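Local atomic coordinates of acyl-CoA dehydrogenase domain protein Tcur3483 (Thermomonospora curvata, PDB entry 6WY9), a protein that binds FAD and, as a member of the acyl-CoA dehydrogenase family, probably oxidises a CH-CH bond of an acyl thioester substrate. Residues Ile220-Val223 with Gly224-Val228; Tyr122-Glu125 with Glu126-Lys129. All coordinates share one frame; numbering follows the deposited sequence.

Interaction 1. Residues Ile220-Val223 with Gly224-Val228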
ATOM      1  N   ILE A 220      33.062  -1.265   9.097  1.00 49.77           N
ATOM      2  CA  ILE A 220      31.931  -0.402   8.748  1.00 48.14           C
ATOM      3  C   ILE A 220      30.793  -0.721   9.724  1.00 47.49           C
ATOM      4  O   ILE A 220      30.297  -1.853   9.741  1.00 46.97           O
ATOM      5  CB  ILE A 220      31.442  -0.637   7.299  1.00 46.35           C
ATOM      6  CG1 ILE A 220      32.529  -0.348   6.235  1.00 49.99           C
ATOM      7  CG2 ILE A 220      30.193   0.181   7.035  1.00 44.41           C
ATOM      8  CD1 ILE A 220      32.066  -0.808   4.815  1.00 49.59           C
ATOM      9  N   GLN A 221      30.359   0.266  10.513  1.00 48.70           N
ATOM     10  CA  GLN A 221      29.267   0.063  11.469  1.00 48.99           C
ATOM     11  C   GLN A 221      27.941   0.397  10.811  1.00 45.03           C
ATOM     12  O   GLN A 221      27.819   1.440  10.152  1.00 43.95           O
ATOM     13  CB  GLN A 221      29.441   0.939  12.717  1.00 56.45           C
ATOM     14  CG  GLN A 221      28.430   0.632  13.802  1.00 65.47           C
ATOM     15  CD  GLN A 221      29.072   0.444  15.172  1.00 77.12           C
ATOM     16  OE1 GLN A 221      29.967   1.202  15.572  1.00 82.50           O
ATOM     17  NE2 GLN A 221      28.614  -0.572  15.904  1.00 80.77           N
ATOM     18  N   THR A 222      26.944  -0.463  11.005  1.00 42.27           N
ATOM     19  CA  THR A 222      25.640  -0.236  10.395  1.00 42.04           C
ATOM     20  C   THR A 222      24.652   0.293  11.426  1.00 41.45           C
ATOM     21  O   THR A 222      24.793   0.097  12.634  1.00 42.20           O
ATOM     22  CB  THR A 222      25.070  -1.514   9.775  1.00 42.25           C
ATOM     23  OG1 THR A 222      24.725  -2.397  10.852  1.00 44.23           O
ATOM     24  CG2 THR A 222      26.143  -2.157   8.840  1.00 42.96           C
ATOM     25  N   VAL A 223      23.622   0.944  10.913  1.00 39.70           N
ATOM     26  CA  VAL A 223      22.617   1.515  11.792  1.00 40.57           C
ATOM     27  C   VAL A 223      21.927   0.427  12.617  1.00 42.95           C
ATOM     28  O   VAL A 223      21.436   0.684  13.732  1.00 43.81           O
ATOM     29  CB  VAL A 223      21.622   2.327  10.955  1.00 37.86           C
ATOM     30  CG1 VAL A 223      20.808   1.397  10.024  1.00 37.16           C
ATOM     31  CG2 VAL A 223      20.713   3.161  11.920  1.00 40.27           C
ATOM     32  N   GLY A 224      21.886  -0.798  12.089  1.00 41.22           N
ATOM     33  CA  GLY A 224      21.320  -1.949  12.748  1.00 42.70           C
ATOM     34  C   GLY A 224      22.166  -2.567  13.836  1.00 45.19           C
ATOM     35  O   GLY A 224      21.667  -3.422  14.573  1.00 46.17           O
ATOM     36  N   GLY A 225      23.405  -2.110  14.031  1.00 44.23           N
ATOM     37  CA  GLY A 225      24.236  -2.646  15.087  1.00 47.13           C
ATOM     38  C   GLY A 225      25.324  -3.585  14.614  1.00 50.87           C
ATOM     39  O   GLY A 225      26.244  -3.873  15.387  1.00 53.53           O
ATOM     40  N   MET A 226      25.253  -4.066  13.376  1.00 52.36           N
ATOM     41  CA  MET A 226      26.271  -4.943  12.822  1.00 57.64           C
ATOM     42  C   MET A 226      27.525  -4.171  12.434  1.00 53.55           C
ATOM     43  O   MET A 226      27.471  -2.999  12.058  1.00 51.92           O
ATOM     44  CB  MET A 226      25.767  -5.639  11.563  1.00 66.05           C
ATOM     45  CG  MET A 226      24.741  -6.716  11.741  1.00 75.31           C
ATOM     46  SD  MET A 226      24.830  -7.719  10.223  1.00 81.64           S
ATOM     47  CE  MET A 226      26.511  -8.368  10.339  1.00 84.93           C
ATOM     48  N   VAL A 227      28.662  -4.853  12.503  1.00 52.16           N
ATOM     49  CA  VAL A 227      29.897  -4.382  11.895  1.00 51.98           C
ATOM     50  C   VAL A 227      30.177  -5.287  10.698  1.00 50.92           C
ATOM     51  O   VAL A 227      30.281  -6.506  10.854  1.00 52.32           O
ATOM     52  CB  VAL A 227      31.063  -4.390  12.892  1.00 54.17           C
ATOM     53  CG1 VAL A 227      32.344  -3.945  12.207  1.00 55.44           C
ATOM     54  CG2 VAL A 227      30.754  -3.474  14.090  1.00 55.26           C
ATOM     55  N   VAL A 228      30.248  -4.703   9.500  1.00 47.43           N
ATOM     56  CA  VAL A 228      30.766  -5.419   8.332  1.00 46.26           C
ATOM     57  C   VAL A 228      32.100  -4.755   7.983  1.00 47.73           C
ATOM     58  O   VAL A 228      32.675  -4.070   8.834  1.00 49.38           O
ATOM     59  CB  VAL A 228      29.733  -5.440   7.185  1.00 42.62           C
ATOM     60  CG1 VAL A 228      28.452  -6.197   7.646  1.00 41.59           C
ATOM     61  CG2 VAL A 228      29.368  -4.021   6.740  1.00 41.48           C
TER

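Interaction 2. Residues Tyr122-Glu125 with Glu126-Lys129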
ATOM      1  N   TYR A 122      30.697 -27.723  -7.656  1.00 85.42           N
ATOM      2  CA  TYR A 122      31.674 -27.229  -8.617  1.00 85.81           C
ATOM      3  C   TYR A 122      33.119 -27.387  -8.164  1.00 84.81           C
ATOM      4  O   TYR A 122      34.027 -26.963  -8.882  1.00 86.41           O
ATOM      5  CB  TYR A 122      31.390 -25.749  -8.928  1.00 83.80           C
ATOM      6  CG  TYR A 122      30.057 -25.525  -9.606  1.00 86.56           C
ATOM      7  CD1 TYR A 122      29.836 -25.983 -10.898  1.00 90.57           C
ATOM      8  CD2 TYR A 122      29.015 -24.869  -8.953  1.00 86.50           C
ATOM      9  CE1 TYR A 122      28.628 -25.787 -11.530  1.00 92.60           C
ATOM     10  CE2 TYR A 122      27.794 -24.665  -9.579  1.00 88.47           C
ATOM     11  CZ  TYR A 122      27.615 -25.128 -10.873  1.00 92.38           C
ATOM     12  OH  TYR A 122      26.417 -24.949 -11.521  1.00 95.33           O
ATOM     13  N   GLY A 123      33.367 -27.968  -7.000  1.00 82.72           N
ATOM     14  CA  GLY A 123      34.722 -28.059  -6.501  1.00 80.87           C
ATOM     15  C   GLY A 123      35.463 -29.249  -7.076  1.00 83.73           C
ATOM     16  O   GLY A 123      34.871 -30.254  -7.454  1.00 86.66           O
ATOM     17  N   THR A 124      36.786 -29.134  -7.145  1.00 83.90           N
ATOM     18  CA  THR A 124      37.569 -30.323  -7.433  1.00 88.58           C
ATOM     19  C   THR A 124      37.512 -31.258  -6.237  1.00 91.34           C
ATOM     20  O   THR A 124      37.244 -30.839  -5.106  1.00 91.02           O
ATOM     21  CB  THR A 124      39.027 -29.982  -7.735  1.00 88.82           C
ATOM     22  OG1 THR A 124      39.614 -29.357  -6.583  1.00 88.07           O
ATOM     23  CG2 THR A 124      39.109 -29.041  -8.914  1.00 85.76           C
ATOM     24  N   GLU A 125      37.765 -32.548  -6.491  1.00 92.97           N
ATOM     25  CA  GLU A 125      37.927 -33.467  -5.373  1.00 94.07           C
ATOM     26  C   GLU A 125      38.940 -32.906  -4.380  1.00 93.06           C
ATOM     27  O   GLU A 125      38.733 -32.958  -3.162  1.00 90.62           O
ATOM     28  CB  GLU A 125      38.349 -34.857  -5.880  1.00 97.97           C
ATOM     29  CG  GLU A 125      37.256 -35.599  -6.666  1.00101.62           C
ATOM     30  CD  GLU A 125      35.907 -35.631  -5.942  1.00102.03           C
ATOM     31  OE1 GLU A 125      34.953 -34.954  -6.394  1.00100.23           O
ATOM     32  OE2 GLU A 125      35.797 -36.333  -4.913  1.00104.88           O
ATOM     33  N   GLU A 126      40.022 -32.320  -4.893  1.00 93.90           N
ATOM     34  CA  GLU A 126      41.013 -31.677  -4.038  1.00 94.85           C
ATOM     35  C   GLU A 126      40.404 -30.521  -3.241  1.00 90.44           C
ATOM     36  O   GLU A 126      40.640 -30.393  -2.034  1.00 91.52           O
ATOM     37  CB  GLU A 126      42.174 -31.188  -4.897  1.00 98.21           C
ATOM     38  CG  GLU A 126      42.677 -32.220  -5.915  1.00104.72           C
ATOM     39  CD  GLU A 126      41.797 -32.341  -7.170  1.00106.49           C
ATOM     40  OE1 GLU A 126      41.086 -33.359  -7.313  1.00109.63           O
ATOM     41  OE2 GLU A 126      41.826 -31.430  -8.027  1.00104.89           O
ATOM     42  N   GLN A 127      39.648 -29.641  -3.903  1.00 84.36           N
ATOM     43  CA  GLN A 127      39.100 -28.503  -3.177  1.00 80.58           C
ATOM     44  C   GLN A 127      38.200 -28.970  -2.042  1.00 79.40           C
ATOM     45  O   GLN A 127      38.243 -28.419  -0.934  1.00 77.40           O
ATOM     46  CB  GLN A 127      38.340 -27.583  -4.124  1.00 78.65           C
ATOM     47  CG  GLN A 127      39.232 -26.707  -4.966  1.00 80.62           C
ATOM     48  CD  GLN A 127      38.513 -26.166  -6.185  1.00 82.29           C
ATOM     49  OE1 GLN A 127      37.488 -26.709  -6.601  1.00 85.73           O
ATOM     50  NE2 GLN A 127      39.050 -25.096  -6.773  1.00 79.73           N
ATOM     51  N   LYS A 128      37.380 -29.990  -2.306  1.00 82.46           N
ATOM     52  CA  LYS A 128      36.456 -30.480  -1.294  1.00 84.33           C
ATOM     53  C   LYS A 128      37.216 -30.991  -0.086  1.00 87.32           C
ATOM     54  O   LYS A 128      36.821 -30.747   1.061  1.00 86.40           O
ATOM     55  CB  LYS A 128      35.574 -31.581  -1.884  1.00 87.97           C
ATOM     56  CG  LYS A 128      34.638 -31.106  -2.987  1.00 86.15           C
ATOM     57  CD  LYS A 128      34.047 -32.298  -3.742  1.00 90.31           C
ATOM     58  CE  LYS A 128      33.086 -31.805  -4.818  1.00 88.89           C
ATOM     59  NZ  LYS A 128      32.563 -32.912  -5.655  1.00 93.02           N
ATOM     60  N   LYS A 129      38.334 -31.674  -0.325  1.00 90.27           N
ATOM     61  CA  LYS A 129      39.073 -32.265   0.780  1.00 92.97           C
ATOM     62  C   LYS A 129      39.716 -31.198   1.662  1.00 90.96           C
ATOM     63  O   LYS A 129      39.783 -31.362   2.887  1.00 91.94           O
ATOM     64  CB  LYS A 129      40.124 -33.243   0.241  1.00 96.69           C
ATOM     65  CG  LYS A 129      39.565 -34.360  -0.657  1.00100.32           C
ATOM     66  CD  LYS A 129      38.573 -35.293   0.051  1.00104.15           C
ATOM     67  CE  LYS A 129      37.115 -34.868  -0.210  1.00102.57           C
ATOM     68  NZ  LYS A 129      36.100 -35.571   0.643  1.00104.79           N
TER

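Interaction 1. Residues Ile220-Val223 with Gly224-Val228
I220 and V228 face each other as an antiparallel hydrogen-bonded pair: I220 N gives its hydrogen to V228 O at 2.8 Å, while V228 N returns a bond to I220 O at 2.9 Å. Their side chains share the sheet face that packs on F177, and V228 CG2 comes alongside I220 CB at 4.0 Å. On this face V228 also touches S179 and the bound reduced flavin cofactor, which puts V228 beside the cofactor. Q221, on the other face, is the non-hydrogen-bonded mate of V227; its chain bends at chi2 (131°), so that it slants across V227 with NE2 4.0 Å from V227 CG2. Here the two strands of a beta hairpin, 215-221 and 227-239, run into a type I turn spanning T222 to G225. T222 N donates to M226 O at 2.8 Å, and G225 N closes the turn on T222 O at 3.0 Å. T222 OG1, set between its own N and carbonyl carbon by chi1 of 70°, comes within 3.1 Å of both M226 O and M226 N. V223 brings the chain round the corner: its O accepts from R375, and G224 O from Q372 and Q376. Backbone bonds from Q221 and V223 reach a neighbouring subunit. At G225 phi is 105°, a conformation in which a side chain would collide with the preceding carbonyl.

Interaction 2. Residues Tyr122-Glu125 with Glu126-Lys129
T124 OG1 accepts from Q127 N at 2.7 Å, and Q127 OE1 takes the hydrogen of T124 N at 2.6 Å in return, a reciprocal pair that makes a capping box with T124 as N-cap. With chi1 at 62° the hydroxyl sits between the backbone N and carbonyl carbon of T124, facing the first turn of the helix. Q127 crosses the threonine side chain at about a right angle, its CG 3.1 Å from T124 OG1, and the T124 N-H reaches OE1 tilted 32° from the amide carbonyl plane. K128 N bonds to T124 O and K129 N to E125 O. K128 stretches out fully beyond CG, its CE 3.5 Å from G123 O, and NZ meets E125 OE1 at 3.2 Å on the syn side of the carboxylate. Cut back to an alanine here, the K128 side chain would probably leave the E125 carboxylate without its salt-bridge mate. Weak bonds also link K128 NZ to M120 O and Y83 OH. Q127 NE2 is held by S241 O and V243 O, at the start of strand 243-244 and just before it, while Y122 packs on L253 and T256 of helix 250-260.

From the N terminus, interaction 2 comes first: it closes the short turn from helix 109-122 into helix 125-136, within the N-terminal domain. The chain then runs on along helix 125-136 and through several strands before it reaches interaction 1, which closes the hairpin turn between strands 215-221 and 227-239. The two local closures follow in series, neither nesting nor crossing, and their nearest atoms stay about 25 Å apart. Each is also tied to distant sequence. Residues 122-129 meet the 241-243 region and helix 250-260, while residues 220-228 bond to helix 369-380 and to another subunit, and V228, at the start of strand 227-239, touches the bound cofactor.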